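Side-chain contacts in HTLV-2 integrase catalytic core domain (Human T-cell leukemia virus 2, PDB 6QBT), which probably catalyses, as the metal-dependent core of the viral integrase, the cutting and joining steps that insert viral DNA into the host genome: residues Ile58-Lys63 against Ala135-Asn140; Gly35-Ser40 against Lys150-Ile155; Thr15-Lys20 against Lys118-Cys123; Val28-Phe33 against Glu106-Ile111. All coordinates share one frame; numbering follows the deposited sequence.

Contact 1: Ile58-Lys63 against Ala135-Asn140; sequences ISLLGK and ALWTLN
Leu60, in the last turn of helix 47-61, faces Trp137 in helix 128-142 with their CA atoms 10.4 Å apart, too far for backbone contact, so side chains alone span the gap. Leu60 does most of the spanning. Its CG stands anti to the backbone N (chi1 -179°), which carries the fork of the side chain out toward the other helix, and its two methyls then part company. CD1 of Leu60 reaches the six-membered end of the indole, 3.6 Å from Trp137 CZ2 and nearly as close to CH2. The approach to the ring is oblique, and the two side chains lie alongside each other, pointing opposite ways. Leu60 CD2 meets Leu136 CD1 at 4.3 Å and lies 4.1 Å from Asn140 ND2. One N-H of that amide nitrogen is already given to Val37 O, and the methyl packs beside it. A branched aliphatic side chain suits this place because each methyl can serve a different neighbour. Trp153 of helix 152-156 also touches Leu60 and meets the Trp137 ring with the planes at about 60°, while Trp137 packs in addition on Ser59 of the third subunit. The arrangement is helix-to-helix packing within the RNase H-like integrase core, joining the end of helix 47-61 to helix 128-142 through apolar side chains.

Contact 2: Gly35-Ser40 against Lys150-Ile155; sequences GAVSVS and KTRWQI
A short C-terminal helix, 152-156, is docked here on the turn that leads into edge strand 37-42, and Arg152 in its first turn makes the junction. The aliphatic part of this arginine does the packing: Arg152 CB rests 3.8 Å from Ala36 CA and 4.1 Å from Ala36 CB. The small alanine lets the helix come close, with the CA atoms of Ala36 and Arg152 only 4.8 Å apart. From CG to NE the chain is extended, running past the Gly35 carbonyl and alongside Val37, with Val37 CG2 4.2 Å from Arg152 NE. The guanidinium presents its edge to Gly35 O, and Arg152 NE gives that oxygen a weak, bent hydrogen bond of 3.0 Å (124° at the hydrogen). Gly35 has positive phi (75°), readily adopted by glycine, which probably helps turn its carbonyl toward Arg152. Water 1 bridges the same two groups, donating to Gly35 O at 2.7 Å and accepting a longer bond from Arg152 NH2; it lies in the guanidinium plane. The helix itself starts with a capping box: Gln154 N donates to Thr151 OG1 at 3.1 Å, while Thr151 N returns a weak bond to Gln154 OE1. Threonine suits the N-cap because its hydroxyl can accept from a first-turn amide.

Contact 3: Thr15-Lys20 against Lys118-Cys123; sequences THYKYK and KYLLDC
Where strand 9-19 of the central sheet runs out, two tyrosines two residues apart meet the C-terminal end of helix 104-122 through one leucine. Tyr17 and Tyr19 fall on the same side of the strand, as alternate residues do, and both reach toward Leu120. The leucine divides its methyls: Leu120 CD1 lies 3.3 Å from Tyr17 OH and 4.1 Å from Tyr19 CD1, while Leu120 CD2 meets Tyr19 CE1 at 4.0 Å. Both rings are approached obliquely. Tyr17 holds its ring out from the strand, chi1 -173°, and meets Leu120 from the opposite direction. Its hydroxyl is hydrogen-bonded to Asn117 OD1, about one helical turn before Leu120, so the polar end has a partner while the methyl packs beside it. This is strand-to-helix packing near the surface of the RNase H-like fold, where tyrosine combines an apolar ring with a polar end. Lys20 CG covers one face of Tyr19, 3.6 Å above the ring centre. Beyond the helix, Cys123 forms a disulfide with Cys48 of the third subunit.

Contact 4: Val28-Phe33 against Glu106-Ile111; sequences VWVDTF and ERTNGI
Val28 and Asn109 meet at a slant, whereas Val30 and Thr108 pass flank to flank, heading opposite ways. The N-to-C directions of strand 28-31 and helix 106-111 differ by 117°, and the axes of these short segments come within 9.4 Å. Val28 and Val30, alternate residues on one face of the strand, both direct their side chains at the helix. Val28 offers both methyls to the amide oxygen: Val28 CG2 is 3.5 Å and CG1 3.8 Å from Asn109 OD1. Asn109 leaves the helix at a slant to the strand, and its amide (chi1 -69°) brings OD1 to those methyls. Val30 CG2 touches Thr108 OG1 at 3.9 Å, and Thr108 CG2 makes a looser contact of 4.4 Å with Val28 CG1. Compact, beta-branched valines suit an extended strand under a helix. Thr108 can sit in this buried place because its hydroxyl is bonded to Leu104 O, one turn back. Helix 104-122 thus packs on the central RNase H-like sheet by van der Waals contact, with Asn109 OD1 set against methyls rather than a donor of the strand.

Overall arrangement
Contacts 1, 2 and 4 cluster near the centre of the chain: centre to centre, contact 2 is about 6 Å from contact 1 and 9 Å from contact 4, and contacts 1 and 4 are about 11 Å apart; contact 3 is 18 to 20 Å from all three. Strands 9-19, 22-31 and 37-42, neighbours in one mixed sheet, serve contacts 3, 4 and 2, while contacts 3 and 4 share helix 104-122. Along the chain contact 4 nests within contact 3 and contact 1 within contact 2; the other pairs cross. Early strands and helix 47-61 are thus tied to late helices around the sheet whose Asp13, with Asp70, binds magnesium. Contacts 1, 2 and 3 also reach the third subunit, and contact 1 the second.

Contact 1: Ile58-Lys63 against Ala135-Asn140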
loop_
_atom_site.group_PDB
_atom_site.type_symbol
_atom_site.label_atom_id
_atom_site.label_comp_id
_atom_site.label_asym_id
_atom_site.label_seq_id
_atom_site.Cartn_x
_atom_site.Cartn_y
_atom_site.Cartn_z
ATOM N N ILE A 58 -4.094 -1.637 -11.129
ATOM C CA ILE A 58 -4.046 -0.207 -11.341
ATOM C C ILE A 58 -3.558 0.509 -10.088
ATOM O O ILE A 58 -2.722 1.400 -10.197
ATOM C CB ILE A 58 -5.401 0.319 -11.831
ATOM C CG1 ILE A 58 -5.615 -0.162 -13.284
ATOM C CG2 ILE A 58 -5.467 1.835 -11.736
ATOM C CD1 ILE A 58 -7.057 -0.084 -13.768
ATOM N N SER A 59 -3.986 0.090 -8.901
ATOM C CA SER A 59 -3.442 0.717 -7.685
ATOM C C SER A 59 -1.930 0.558 -7.545
ATOM O O SER A 59 -1.272 1.394 -6.972
ATOM C CB SER A 59 -4.098 0.174 -6.426
ATOM O OG SER A 59 -3.777 -1.193 -6.243
ATOM N N LEU A 60 -1.402 -0.544 -8.040
ATOM C CA LEU A 60 0.006 -0.843 -7.913
ATOM C C LEU A 60 0.821 -0.239 -9.054
ATOM O O LEU A 60 1.927 0.240 -8.822
ATOM C CB LEU A 60 0.165 -2.358 -7.884
ATOM C CG LEU A 60 1.579 -2.877 -7.724
ATOM C CD1 LEU A 60 2.071 -2.669 -6.294
ATOM C CD2 LEU A 60 1.599 -4.350 -8.155
ATOM N N LEU A 61 0.275 -0.270 -10.273
ATOM C CA LEU A 61 0.996 0.135 -11.488
ATOM C C LEU A 61 0.613 1.480 -12.137
ATOM O O LEU A 61 1.383 1.990 -12.913
ATOM C CB LEU A 61 0.827 -0.952 -12.540
ATOM C CG LEU A 61 1.297 -2.365 -12.166
ATOM C CD1 LEU A 61 1.011 -3.330 -13.321
ATOM C CD2 LEU A 61 2.779 -2.393 -11.812
ATOM N N GLY A 62 -0.560 2.024 -11.815
ATOM C CA GLY A 62 -1.122 3.207 -12.465
ATOM C C GLY A 62 -2.121 2.771 -13.507
ATOM O O GLY A 62 -2.233 1.586 -13.827
ATOM N N LYS A 63 -2.844 3.728 -14.063
ATOM C CA LYS A 63 -3.906 3.442 -15.038
ATOM C C LYS A 63 -3.345 3.264 -16.455
ATOM O O LYS A 63 -2.693 4.163 -16.952
ATOM C CB LYS A 63 -4.894 4.598 -15.015
ATOM C CG LYS A 63 -6.094 4.461 -15.939
ATOM C CD LYS A 63 -7.000 5.674 -15.820
ATOM C CE LYS A 63 -8.256 5.477 -16.615
ATOM N NZ LYS A 63 -9.102 6.698 -16.564
ATOM N N ALA A 135 6.223 -13.255 -3.860
ATOM C CA ALA A 135 6.553 -13.485 -5.276
ATOM C C ALA A 135 6.387 -12.208 -6.081
ATOM O O ALA A 135 7.302 -11.816 -6.819
ATOM C CB ALA A 135 5.718 -14.610 -5.878
ATOM N N LEU A 136 5.232 -11.571 -5.910
ATOM C CA LEU A 136 4.902 -10.333 -6.616
ATOM C C LEU A 136 5.934 -9.194 -6.396
ATOM O O LEU A 136 6.495 -8.623 -7.348
ATOM C CB LEU A 136 3.482 -9.900 -6.228
ATOM C CG LEU A 136 2.990 -8.505 -6.603
ATOM C CD1 LEU A 136 3.017 -8.389 -8.109
ATOM C CD2 LEU A 136 1.602 -8.217 -6.025
ATOM N N TRP A 137 6.200 -8.892 -5.137
ATOM C CA TRP A 137 7.129 -7.823 -4.804
ATOM C C TRP A 137 8.576 -8.173 -5.162
ATOM O O TRP A 137 9.329 -7.304 -5.640
ATOM C CB TRP A 137 6.977 -7.411 -3.337
ATOM C CG TRP A 137 5.731 -6.635 -3.152
ATOM C CD1 TRP A 137 4.510 -7.113 -2.799
ATOM C CD2 TRP A 137 5.575 -5.241 -3.349
ATOM N NE1 TRP A 137 3.590 -6.086 -2.743
ATOM C CE2 TRP A 137 4.215 -4.925 -3.096
ATOM C CE3 TRP A 137 6.447 -4.223 -3.722
ATOM C CZ2 TRP A 137 3.710 -3.628 -3.200
ATOM C CZ3 TRP A 137 5.963 -2.945 -3.831
ATOM C CH2 TRP A 137 4.595 -2.652 -3.558
ATOM N N THR A 138 8.953 -9.428 -4.968
ATOM C CA THR A 138 10.269 -9.895 -5.364
ATOM C C THR A 138 10.474 -9.709 -6.879
ATOM O O THR A 138 11.512 -9.190 -7.311
ATOM C CB THR A 138 10.510 -11.376 -4.964
ATOM O OG1 THR A 138 10.480 -11.510 -3.530
ATOM C CG2 THR A 138 11.886 -11.877 -5.473
ATOM N N LEU A 139 9.509 -10.124 -7.690
ATOM C CA LEU A 139 9.689 -10.001 -9.127
ATOM C C LEU A 139 9.797 -8.524 -9.577
ATOM O O LEU A 139 10.672 -8.191 -10.386
ATOM C CB LEU A 139 8.557 -10.708 -9.872
ATOM C CG LEU A 139 8.607 -10.692 -11.414
ATOM C CD1 LEU A 139 9.894 -11.297 -11.956
ATOM C CD2 LEU A 139 7.409 -11.443 -11.950
ATOM N N ASN A 140 8.924 -7.660 -9.060
ATOM C CA ASN A 140 8.897 -6.247 -9.485
ATOM C C ASN A 140 10.099 -5.473 -8.973
ATOM O O ASN A 140 10.716 -4.729 -9.742
ATOM C CB ASN A 140 7.604 -5.525 -9.084
ATOM C CG ASN A 140 6.421 -5.884 -9.974
ATOM O OD1 ASN A 140 6.563 -6.066 -11.200
ATOM N ND2 ASN A 140 5.227 -5.948 -9.380
#

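Contact 2: Gly35-Ser40 against Lys150-Ile155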
loop_
_atom_site.group_PDB
_atom_site.type_symbol
_atom_site.label_atom_id
_atom_site.label_comp_id
_atom_site.label_asym_id
_atom_site.label_seq_id
_atom_site.Cartn_x
_atom_site.Cartn_y
_atom_site.Cartn_z
ATOM N N GLY A 35 7.725 -4.477 -18.274
ATOM C CA GLY A 35 7.601 -5.837 -17.753
ATOM C C GLY A 35 7.034 -5.911 -16.343
ATOM O O GLY A 35 6.951 -7.001 -15.794
ATOM N N ALA A 36 6.625 -4.779 -15.773
ATOM C CA ALA A 36 6.090 -4.754 -14.419
ATOM C C ALA A 36 4.763 -5.499 -14.318
ATOM O O ALA A 36 3.956 -5.485 -15.253
ATOM C CB ALA A 36 5.922 -3.317 -13.930
ATOM N N VAL A 37 4.546 -6.125 -13.158
ATOM C CA VAL A 37 3.509 -7.127 -12.995
ATOM C C VAL A 37 2.567 -6.799 -11.881
ATOM O O VAL A 37 3.004 -6.354 -10.839
ATOM C CB VAL A 37 4.118 -8.503 -12.586
ATOM C CG1 VAL A 37 3.089 -9.603 -12.710
ATOM C CG2 VAL A 37 5.317 -8.816 -13.461
ATOM N N SER A 38 1.299 -7.146 -12.078
ATOM C CA SER A 38 0.353 -7.373 -10.985
ATOM C C SER A 38 -0.222 -8.789 -11.045
ATOM O O SER A 38 -0.533 -9.294 -12.119
ATOM C CB SER A 38 -0.811 -6.405 -11.074
ATOM O OG SER A 38 -1.693 -6.586 -9.979
ATOM N N VAL A 39 -0.417 -9.404 -9.888
ATOM C CA VAL A 39 -1.088 -10.677 -9.833
ATOM C C VAL A 39 -1.985 -10.667 -8.633
ATOM O O VAL A 39 -1.554 -10.245 -7.574
ATOM C CB VAL A 39 -0.088 -11.880 -9.778
ATOM C CG1 VAL A 39 1.102 -11.577 -8.897
ATOM C CG2 VAL A 39 -0.760 -13.176 -9.298
ATOM N N SER A 40 -3.218 -11.148 -8.807
ATOM C CA SER A 40 -4.160 -11.315 -7.725
ATOM C C SER A 40 -4.601 -12.751 -7.699
ATOM O O SER A 40 -5.007 -13.293 -8.737
ATOM C CB SER A 40 -5.386 -10.462 -7.959
ATOM O OG SER A 40 -5.020 -9.114 -8.009
ATOM N N LYS A 150 18.083 -2.996 -14.782
ATOM C CA LYS A 150 17.084 -2.342 -13.919
ATOM C C LYS A 150 16.014 -3.302 -13.511
ATOM O O LYS A 150 15.775 -4.290 -14.158
ATOM C CB LYS A 150 16.441 -1.142 -14.620
ATOM C CG LYS A 150 17.394 0.003 -14.953
ATOM C CD LYS A 150 16.894 0.733 -16.186
ATOM C CE LYS A 150 17.761 1.922 -16.584
ATOM N NZ LYS A 150 17.663 3.044 -15.607
ATOM N N THR A 151 15.342 -2.993 -12.433
ATOM C CA THR A 151 14.227 -3.770 -12.028
ATOM C C THR A 151 13.021 -3.223 -12.774
ATOM O O THR A 151 13.046 -2.090 -13.260
ATOM C CB THR A 151 14.000 -3.662 -10.519
ATOM O OG1 THR A 151 13.640 -2.311 -10.202
ATOM C CG2 THR A 151 15.257 -4.051 -9.777
ATOM N N ARG A 152 11.974 -4.039 -12.843
ATOM C CA ARG A 152 10.674 -3.639 -13.412
ATOM C C ARG A 152 10.130 -2.355 -12.780
ATOM O O ARG A 152 9.648 -1.456 -13.469
ATOM C CB ARG A 152 9.668 -4.754 -13.196
ATOM C CG ARG A 152 9.906 -5.944 -14.088
ATOM C CD ARG A 152 9.161 -7.165 -13.573
ATOM N NE ARG A 152 9.315 -8.310 -14.483
ATOM C CZ ARG A 152 10.411 -9.058 -14.593
ATOM N NH1 ARG A 152 11.501 -8.805 -13.868
ATOM N NH2 ARG A 152 10.429 -10.070 -15.446
ATOM N N TRP A 153 10.249 -2.287 -11.462
ATOM C CA TRP A 153 9.849 -1.141 -10.677
ATOM C C TRP A 153 10.591 0.136 -11.056
ATOM O O TRP A 153 9.976 1.185 -11.131
ATOM C CB TRP A 153 10.071 -1.439 -9.189
ATOM C CG TRP A 153 9.099 -0.807 -8.276
ATOM C CD1 TRP A 153 9.374 0.069 -7.260
ATOM C CD2 TRP A 153 7.682 -1.031 -8.244
ATOM N NE1 TRP A 153 8.216 0.403 -6.602
ATOM C CE2 TRP A 153 7.161 -0.244 -7.196
ATOM C CE3 TRP A 153 6.801 -1.803 -9.012
ATOM C CZ2 TRP A 153 5.797 -0.208 -6.894
ATOM C CZ3 TRP A 153 5.437 -1.777 -8.688
ATOM C CH2 TRP A 153 4.961 -0.984 -7.646
ATOM N N GLN A 154 11.905 0.048 -11.253
ATOM C CA GLN A 154 12.701 1.192 -11.664
ATOM C C GLN A 154 12.309 1.649 -13.054
ATOM O O GLN A 154 12.199 2.844 -13.275
ATOM C CB GLN A 154 14.194 0.871 -11.638
ATOM C CG GLN A 154 14.753 0.739 -10.237
ATOM C CD GLN A 154 16.040 -0.090 -10.143
ATOM O OE1 GLN A 154 16.767 -0.296 -11.127
ATOM N NE2 GLN A 154 16.299 -0.611 -8.942
ATOM N N ILE A 155 12.075 0.715 -13.985
ATOM C CA ILE A 155 11.685 1.102 -15.347
ATOM C C ILE A 155 10.290 1.681 -15.339
ATOM O O ILE A 155 10.023 2.634 -16.050
ATOM C CB ILE A 155 11.784 -0.048 -16.359
ATOM C CG1 ILE A 155 13.255 -0.449 -16.528
ATOM C CG2 ILE A 155 11.262 0.368 -17.746
ATOM C CD1 ILE A 155 13.460 -1.699 -17.341
HETATM O O HOH W 1 7.433 -9.540 -16.723
#

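Contact 3: Thr15-Lys20 against Lys118-Cys123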
loop_
_atom_site.group_PDB
_atom_site.type_symbol
_atom_site.label_atom_id
_atom_site.label_comp_id
_atom_site.label_asym_id
_atom_site.label_seq_id
_atom_site.Cartn_x
_atom_site.Cartn_y
_atom_site.Cartn_z
ATOM N N THR A 15 -4.319 -17.229 -15.200
ATOM C CA THR A 15 -3.676 -18.546 -15.189
ATOM C C THR A 15 -4.086 -19.292 -13.914
ATOM O O THR A 15 -4.552 -18.677 -12.981
ATOM C CB THR A 15 -2.138 -18.468 -15.344
ATOM O OG1 THR A 15 -1.619 -19.801 -15.431
ATOM C CG2 THR A 15 -1.477 -17.759 -14.179
ATOM N N HIS A 16 -3.910 -20.607 -13.890
ATOM C CA HIS A 16 -4.455 -21.419 -12.834
ATOM C C HIS A 16 -3.329 -21.984 -12.009
ATOM O O HIS A 16 -2.245 -22.188 -12.530
ATOM C CB HIS A 16 -5.376 -22.466 -13.413
ATOM C CG HIS A 16 -6.603 -21.876 -14.040
ATOM N ND1 HIS A 16 -6.645 -21.465 -15.359
ATOM C CD2 HIS A 16 -7.809 -21.565 -13.512
ATOM C CE1 HIS A 16 -7.831 -20.944 -15.622
ATOM N NE2 HIS A 16 -8.556 -20.993 -14.519
ATOM N N TYR A 17 -3.553 -22.116 -10.699
ATOM C CA TYR A 17 -2.536 -22.602 -9.757
ATOM C C TYR A 17 -3.176 -23.493 -8.696
ATOM O O TYR A 17 -3.949 -23.012 -7.881
ATOM C CB TYR A 17 -1.789 -21.459 -9.089
ATOM C CG TYR A 17 -0.649 -21.958 -8.249
ATOM C CD1 TYR A 17 0.555 -22.340 -8.841
ATOM C CD2 TYR A 17 -0.779 -22.107 -6.872
ATOM C CE1 TYR A 17 1.608 -22.830 -8.083
ATOM C CE2 TYR A 17 0.271 -22.589 -6.092
ATOM C CZ TYR A 17 1.462 -22.946 -6.701
ATOM O OH TYR A 17 2.503 -23.415 -5.951
ATOM N N LYS A 18 -2.831 -24.779 -8.726
ATOM C CA LYS A 18 -3.381 -25.790 -7.831
ATOM C C LYS A 18 -2.610 -25.751 -6.517
ATOM O O LYS A 18 -1.393 -25.866 -6.518
ATOM C CB LYS A 18 -3.257 -27.192 -8.452
ATOM C CG LYS A 18 -4.570 -27.925 -8.662
ATOM C CD LYS A 18 -4.390 -29.429 -8.830
ATOM C CE LYS A 18 -5.739 -30.115 -8.690
ATOM N NZ LYS A 18 -5.606 -31.589 -8.776
ATOM N N TYR A 19 -3.305 -25.565 -5.403
ATOM C CA TYR A 19 -2.678 -25.600 -4.079
ATOM C C TYR A 19 -3.695 -26.230 -3.143
ATOM O O TYR A 19 -4.825 -25.750 -3.038
ATOM C CB TYR A 19 -2.277 -24.182 -3.616
ATOM C CG TYR A 19 -1.738 -24.074 -2.186
ATOM C CD1 TYR A 19 -0.432 -24.498 -1.854
ATOM C CD2 TYR A 19 -2.530 -23.538 -1.154
ATOM C CE1 TYR A 19 0.061 -24.386 -0.535
ATOM C CE2 TYR A 19 -2.055 -23.417 0.158
ATOM C CZ TYR A 19 -0.764 -23.834 0.468
ATOM O OH TYR A 19 -0.316 -23.711 1.774
ATOM N N LYS A 20 -3.288 -27.323 -2.504
ATOM C CA LYS A 20 -4.118 -28.081 -1.577
ATOM C C LYS A 20 -5.468 -28.469 -2.178
ATOM O O LYS A 20 -6.510 -28.239 -1.583
ATOM C CB LYS A 20 -4.282 -27.300 -0.274
ATOM C CG LYS A 20 -2.939 -26.965 0.328
ATOM C CD LYS A 20 -3.006 -26.653 1.801
ATOM C CE LYS A 20 -1.617 -26.843 2.385
ATOM N NZ LYS A 20 -1.607 -26.585 3.840
ATOM N N LYS A 118 8.929 -21.454 -4.584
ATOM C CA LYS A 118 10.094 -21.313 -3.733
ATOM C C LYS A 118 9.666 -20.769 -2.373
ATOM O O LYS A 118 10.051 -21.304 -1.341
ATOM C CB LYS A 118 11.101 -20.401 -4.391
ATOM C CG LYS A 118 12.432 -20.327 -3.651
ATOM C CD LYS A 118 12.891 -18.873 -3.470
ATOM C CE LYS A 118 14.058 -18.739 -2.490
ATOM N NZ LYS A 118 13.949 -17.427 -1.772
ATOM N N TYR A 119 8.833 -19.729 -2.369
ATOM C CA TYR A 119 8.349 -19.169 -1.103
ATOM C C TYR A 119 7.456 -20.140 -0.296
ATOM O O TYR A 119 7.477 -20.113 0.941
ATOM C CB TYR A 119 7.649 -17.808 -1.321
ATOM C CG TYR A 119 8.627 -16.673 -1.563
ATOM C CD1 TYR A 119 9.576 -16.311 -0.588
ATOM C CD2 TYR A 119 8.606 -15.951 -2.760
ATOM C CE1 TYR A 119 10.476 -15.277 -0.814
ATOM C CE2 TYR A 119 9.506 -14.921 -2.994
ATOM C CZ TYR A 119 10.437 -14.590 -2.023
ATOM O OH TYR A 119 11.315 -13.567 -2.286
ATOM N N LEU A 120 6.688 -20.991 -0.974
ATOM C CA LEU A 120 5.885 -21.989 -0.251
ATOM C C LEU A 120 6.774 -22.964 0.492
ATOM O O LEU A 120 6.544 -23.212 1.653
ATOM C CB LEU A 120 4.913 -22.728 -1.175
ATOM C CG LEU A 120 3.773 -21.838 -1.697
ATOM C CD1 LEU A 120 3.079 -22.541 -2.849
ATOM C CD2 LEU A 120 2.772 -21.475 -0.612
ATOM N N LEU A 121 7.825 -23.453 -0.160
ATOM C CA LEU A 121 8.783 -24.376 0.481
ATOM C C LEU A 121 9.668 -23.753 1.583
ATOM O O LEU A 121 10.013 -24.437 2.551
ATOM C CB LEU A 121 9.670 -25.033 -0.577
ATOM C CG LEU A 121 8.925 -25.878 -1.622
ATOM C CD1 LEU A 121 9.898 -26.289 -2.718
ATOM C CD2 LEU A 121 8.223 -27.101 -1.009
ATOM N N ASP A 122 10.047 -22.481 1.425
ATOM C CA ASP A 122 10.796 -21.739 2.452
ATOM C C ASP A 122 9.972 -21.543 3.740
ATOM O O ASP A 122 10.532 -21.482 4.836
ATOM C CB ASP A 122 11.195 -20.339 1.940
ATOM C CG ASP A 122 12.261 -20.355 0.820
ATOM O OD1 ASP A 122 12.885 -21.413 0.539
ATOM O OD2 ASP A 122 12.473 -19.262 0.216
ATOM N N CYS A 123 8.960 -21.306 3.853
ATOM C CA CYS A 123 7.752 -21.062 4.654
ATOM C C CYS A 123 6.611 -21.952 4.161
ATOM O O CYS A 123 5.585 -21.452 3.680
ATOM C CB CYS A 123 7.341 -19.596 4.526
ATOM S SG CYS A 123 8.734 -18.466 4.631
#

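Contact 4: Val28-Phe33 against Glu106-Ile111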
loop_
_atom_site.group_PDB
_atom_site.type_symbol
_atom_site.label_atom_id
_atom_site.label_comp_id
_atom_site.label_asym_id
_atom_site.label_seq_id
_atom_site.Cartn_x
_atom_site.Cartn_y
_atom_site.Cartn_z
ATOM N N VAL A 28 -3.415 -11.934 -13.796
ATOM C CA VAL A 28 -2.081 -11.437 -14.047
ATOM C C VAL A 28 -2.157 -10.292 -15.065
ATOM O O VAL A 28 -2.712 -10.449 -16.132
ATOM C CB VAL A 28 -1.194 -12.576 -14.614
ATOM C CG1 VAL A 28 0.183 -12.069 -15.055
ATOM C CG2 VAL A 28 -1.061 -13.715 -13.610
ATOM N N TRP A 29 -1.580 -9.149 -14.735
ATOM C CA TRP A 29 -1.468 -8.049 -15.699
ATOM C C TRP A 29 -0.009 -7.704 -15.798
ATOM O O TRP A 29 0.681 -7.650 -14.772
ATOM C CB TRP A 29 -2.231 -6.795 -15.225
ATOM C CG TRP A 29 -3.676 -6.993 -15.259
ATOM C CD1 TRP A 29 -4.493 -7.367 -14.217
ATOM C CD2 TRP A 29 -4.498 -6.852 -16.389
ATOM N NE1 TRP A 29 -5.791 -7.446 -14.648
ATOM C CE2 TRP A 29 -5.822 -7.137 -15.984
ATOM C CE3 TRP A 29 -4.251 -6.526 -17.732
ATOM C CZ2 TRP A 29 -6.898 -7.111 -16.880
ATOM C CZ3 TRP A 29 -5.317 -6.480 -18.610
ATOM C CH2 TRP A 29 -6.627 -6.761 -18.181
ATOM N N VAL A 30 0.457 -7.442 -17.011
ATOM C CA VAL A 30 1.863 -7.101 -17.185
ATOM C C VAL A 30 2.026 -5.987 -18.217
ATOM O O VAL A 30 1.398 -6.012 -19.279
ATOM C CB VAL A 30 2.725 -8.369 -17.453
ATOM C CG1 VAL A 30 2.103 -9.220 -18.508
ATOM C CG2 VAL A 30 4.164 -8.018 -17.790
ATOM N N ASP A 31 2.837 -4.988 -17.856
ATOM C CA ASP A 31 3.094 -3.884 -18.734
ATOM C C ASP A 31 4.055 -4.343 -19.818
ATOM O O ASP A 31 5.096 -4.921 -19.510
ATOM C CB ASP A 31 3.703 -2.751 -17.950
ATOM C CG ASP A 31 3.799 -1.501 -18.758
ATOM O OD1 ASP A 31 4.739 -1.375 -19.559
ATOM O OD2 ASP A 31 2.913 -0.658 -18.600
ATOM N N THR A 32 3.710 -4.076 -21.074
ATOM C CA THR A 32 4.495 -4.549 -22.224
ATOM C C THR A 32 5.793 -3.773 -22.412
ATOM O O THR A 32 6.621 -4.206 -23.180
ATOM C CB THR A 32 3.708 -4.447 -23.553
ATOM O OG1 THR A 32 3.254 -3.104 -23.733
ATOM C CG2 THR A 32 2.505 -5.360 -23.564
ATOM N N PHE A 33 5.935 -2.611 -21.771
ATOM C CA PHE A 33 7.132 -1.805 -21.863
ATOM C C PHE A 33 8.087 -2.093 -20.689
ATOM O O PHE A 33 9.231 -2.388 -20.903
ATOM C CB PHE A 33 6.767 -0.284 -21.953
ATOM C CG PHE A 33 7.958 0.616 -21.912
ATOM C CD1 PHE A 33 8.655 0.943 -23.096
ATOM C CD2 PHE A 33 8.433 1.107 -20.697
ATOM C CE1 PHE A 33 9.796 1.742 -23.055
ATOM C CE2 PHE A 33 9.582 1.903 -20.651
ATOM C CZ PHE A 33 10.264 2.225 -21.831
ATOM N N GLU A 106 2.730 -15.649 -20.479
ATOM C CA GLU A 106 3.172 -17.033 -20.192
ATOM C C GLU A 106 4.507 -17.082 -19.465
ATOM O O GLU A 106 4.682 -17.813 -18.503
ATOM C CB GLU A 106 3.305 -17.867 -21.467
ATOM C CG GLU A 106 2.006 -18.454 -21.993
ATOM C CD GLU A 106 2.228 -19.505 -23.070
ATOM O OE1 GLU A 106 3.202 -19.373 -23.870
ATOM O OE2 GLU A 106 1.421 -20.464 -23.115
ATOM N N ARG A 107 5.445 -16.302 -19.961
ATOM C CA ARG A 107 6.749 -16.227 -19.401
ATOM C C ARG A 107 6.623 -15.591 -18.006
ATOM O O ARG A 107 7.236 -16.099 -17.058
ATOM C CB ARG A 107 7.649 -15.448 -20.348
ATOM C CG ARG A 107 9.071 -15.265 -19.872
ATOM C CD ARG A 107 9.992 -14.621 -20.920
ATOM N NE ARG A 107 9.496 -13.319 -21.392
ATOM C CZ ARG A 107 8.809 -13.116 -22.525
ATOM N NH1 ARG A 107 8.506 -14.123 -23.365
ATOM N NH2 ARG A 107 8.414 -11.879 -22.823
ATOM N N THR A 108 5.813 -14.531 -17.860
ATOM C CA THR A 108 5.584 -13.937 -16.554
ATOM C C THR A 108 4.869 -14.907 -15.565
ATOM O O THR A 108 5.268 -15.014 -14.407
ATOM C CB THR A 108 4.797 -12.612 -16.643
ATOM O OG1 THR A 108 5.524 -11.684 -17.455
ATOM C CG2 THR A 108 4.619 -12.006 -15.243
ATOM N N ASN A 109 3.848 -15.621 -16.031
ATOM C CA ASN A 109 3.226 -16.703 -15.256
ATOM C C ASN A 109 4.260 -17.650 -14.697
ATOM O O ASN A 109 4.238 -17.949 -13.502
ATOM C CB ASN A 109 2.262 -17.526 -16.100
ATOM C CG ASN A 109 1.004 -16.757 -16.496
ATOM O OD1 ASN A 109 0.689 -15.702 -15.936
ATOM N ND2 ASN A 109 0.266 -17.301 -17.454
ATOM N N GLY A 110 5.166 -18.100 -15.560
ATOM C CA GLY A 110 6.185 -19.083 -15.191
ATOM C C GLY A 110 7.136 -18.538 -14.145
ATOM O O GLY A 110 7.510 -19.234 -13.213
ATOM N N ILE A 111 7.506 -17.272 -14.270
ATOM C CA ILE A 111 8.423 -16.683 -13.304
ATOM C C ILE A 111 7.700 -16.521 -11.942
ATOM O O ILE A 111 8.256 -16.861 -10.860
ATOM C CB ILE A 111 9.001 -15.346 -13.830
ATOM C CG1 ILE A 111 9.830 -15.610 -15.097
ATOM C CG2 ILE A 111 9.853 -14.658 -12.761
ATOM C CD1 ILE A 111 9.966 -14.404 -15.992
#